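Local coordinates for ribosomal protein S2-related protein (Deinococcus radiodurans, PDB 2JH3) that binds a [4Fe-4S] cluster and has a chelatase-like fold, consistent with a probable role as a sirohydrochlorin ferrochelatase, at residues R427-W431 and A432-L436. Numbering follows the deposited sequence.
Sequences RTRLW and AGHTL
The imidazole of H434 runs alongside the R429 side chain, both heading in one direction. R429 CG sits over the ring face, 4.0 Å from its centroid, in a CH-pi contact, and farther out H434 CE1 rests over the centre of the guanidinium, 3.4 Å from R429 CZ, with the two planes 34° apart. With chi1 at 56°, CG stands between backbone N and carbonyl carbon, and the extended chain from there carries the guanidinium along the imidazole. The A432 methyl fits between R429 CG (3.7 Å from A432 CB) and the W431 indole, making a CH-pi contact over the face of its six-membered ring, 4.0 Å from CB to the centroid. Cutting R429 back to alanine is likely to strip the chain from one face of the H434 ring and leave the imidazole freer to turn. The T428 methyl and the L430 branch supply apolar contacts: T428 CG2 meets H434 CB at 3.8 Å, and L430 CD1 packs on L436 CB.

Backbone bonds close the turn. R429 O accepts from A432 N (3.0 Å) and H434 N, which approach from opposite faces of its plane, and L430 O accepts from G433 N. G433 has a positive phi (84°), where a CB would jam against the preceding carbonyl. A water donates to both L430 O and H434 O.

The 3-10 turn and the following loop bend the chain back beyond strand 427-429, which pairs in parallel with strand 448-450. R429 touches C422 of helix 411-422, W431 packs on C450, and both cysteines bind the [4Fe-4S] cluster, which W431 itself touches; L436 O is hydrogen-bonded to NE2 of H382 in helix 375-383.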
loop_
_atom_site.group_PDB
_atom_site.type_symbol
_atom_site.label_atom_id
_atom_site.label_comp_id
_atom_site.label_asym_id
_atom_site.label_seq_id
_atom_site.Cartn_x
_atom_site.Cartn_y
_atom_site.Cartn_z
ATOM N N ARG A 427 -0.786 -12.480 -3.991
ATOM C CA ARG A 427 -1.228 -13.505 -4.920
ATOM C C ARG A 427 -0.908 -13.153 -6.361
ATOM O O ARG A 427 -0.612 -11.974 -6.691
ATOM C CB ARG A 427 -2.735 -13.727 -4.750
ATOM C CG ARG A 427 -3.099 -14.376 -3.465
ATOM C CD ARG A 427 -4.593 -14.639 -3.454
ATOM N NE ARG A 427 -5.093 -15.644 -2.474
ATOM C CZ ARG A 427 -5.921 -15.451 -1.460
ATOM N NH1 ARG A 427 -6.395 -16.491 -0.799
ATOM N NH2 ARG A 427 -6.400 -14.246 -1.181
ATOM N N THR A 428 -0.921 -14.200 -7.195
ATOM C CA THR A 428 -0.689 -14.158 -8.654
ATOM C C THR A 428 -2.011 -14.554 -9.356
ATOM O O THR A 428 -2.528 -15.643 -9.141
ATOM C CB THR A 428 0.425 -15.190 -9.069
ATOM O OG1 THR A 428 1.692 -14.800 -8.495
ATOM C CG2 THR A 428 0.636 -15.202 -10.587
ATOM N N ARG A 429 -2.534 -13.622 -10.155
ATOM C CA ARG A 429 -3.861 -13.756 -10.842
ATOM C C ARG A 429 -3.855 -14.737 -11.970
ATOM O O ARG A 429 -3.726 -14.400 -13.133
ATOM C CB ARG A 429 -4.415 -12.374 -11.221
ATOM C CG ARG A 429 -3.536 -11.500 -12.063
ATOM C CD ARG A 429 -4.122 -10.089 -12.087
ATOM N NE ARG A 429 -3.393 -9.111 -12.919
ATOM C CZ ARG A 429 -2.336 -8.427 -12.496
ATOM N NH1 ARG A 429 -1.787 -7.523 -13.286
ATOM N NH2 ARG A 429 -1.827 -8.606 -11.268
ATOM N N LEU A 430 -4.059 -15.992 -11.619
ATOM C CA LEU A 430 -4.131 -17.087 -12.573
ATOM C C LEU A 430 -5.245 -16.883 -13.612
ATOM O O LEU A 430 -5.142 -17.293 -14.780
ATOM C CB LEU A 430 -4.429 -18.350 -11.816
ATOM C CG LEU A 430 -3.305 -19.317 -11.448
ATOM C CD1 LEU A 430 -1.895 -18.753 -11.354
ATOM C CD2 LEU A 430 -3.750 -20.198 -10.299
ATOM N N TRP A 431 -6.291 -16.226 -13.152
ATOM C CA TRP A 431 -7.494 -16.022 -13.936
ATOM C C TRP A 431 -7.242 -15.007 -15.046
ATOM O O TRP A 431 -8.066 -14.851 -15.931
ATOM C CB TRP A 431 -8.644 -15.560 -13.035
ATOM C CG TRP A 431 -8.351 -14.269 -12.198
ATOM C CD1 TRP A 431 -7.921 -14.248 -10.910
ATOM C CD2 TRP A 431 -8.498 -12.908 -12.591
ATOM N NE1 TRP A 431 -7.713 -12.968 -10.491
ATOM C CE2 TRP A 431 -8.102 -12.115 -11.483
ATOM C CE3 TRP A 431 -8.942 -12.258 -13.766
ATOM C CZ2 TRP A 431 -8.099 -10.714 -11.515
ATOM C CZ3 TRP A 431 -8.991 -10.863 -13.765
ATOM C CH2 TRP A 431 -8.569 -10.111 -12.663
ATOM N N ALA A 432 -6.179 -14.219 -14.915
ATOM C CA ALA A 432 -5.818 -13.213 -15.910
ATOM C C ALA A 432 -4.647 -13.692 -16.804
ATOM O O ALA A 432 -4.036 -12.905 -17.494
ATOM C CB ALA A 432 -5.496 -11.918 -15.205
ATOM N N GLY A 433 -4.290 -14.963 -16.717
ATOM C CA GLY A 433 -3.177 -15.525 -17.510
ATOM C C GLY A 433 -1.796 -15.332 -16.919
ATOM O O GLY A 433 -0.783 -15.677 -17.513
ATOM N N HIS A 434 -1.732 -14.812 -15.709
ATOM C CA HIS A 434 -0.435 -14.753 -15.032
ATOM C C HIS A 434 -0.128 -16.146 -14.544
ATOM O O HIS A 434 -0.982 -16.842 -14.069
ATOM C CB HIS A 434 -0.501 -13.757 -13.886
ATOM C CG HIS A 434 -0.517 -12.327 -14.317
ATOM N ND1 HIS A 434 0.156 -11.347 -13.635
ATOM C CD2 HIS A 434 -1.109 -11.711 -15.385
ATOM C CE1 HIS A 434 0.004 -10.186 -14.270
ATOM N NE2 HIS A 434 -0.754 -10.387 -15.337
ATOM N N THR A 435 1.098 -16.563 -14.577
ATOM C CA THR A 435 1.421 -17.936 -14.123
ATOM C C THR A 435 2.253 -17.909 -12.838
ATOM O O THR A 435 2.958 -16.959 -12.550
ATOM C CB THR A 435 2.198 -18.704 -15.241
ATOM O OG1 THR A 435 3.371 -17.960 -15.578
ATOM C CG2 THR A 435 1.345 -18.884 -16.477
ATOM N N LEU A 436 2.201 -18.984 -12.080
ATOM C CA LEU A 436 2.905 -19.141 -10.807
ATOM C C LEU A 436 3.576 -20.537 -10.817
ATOM O O LEU A 436 2.900 -21.565 -10.715
ATOM C CB LEU A 436 1.912 -19.062 -9.612
ATOM C CG LEU A 436 2.461 -19.176 -8.204
ATOM C CD1 LEU A 436 3.424 -18.074 -7.913
ATOM C CD2 LEU A 436 1.305 -19.204 -7.156
HETATM O O HOH W 1 -2.685 -18.444 -15.509
#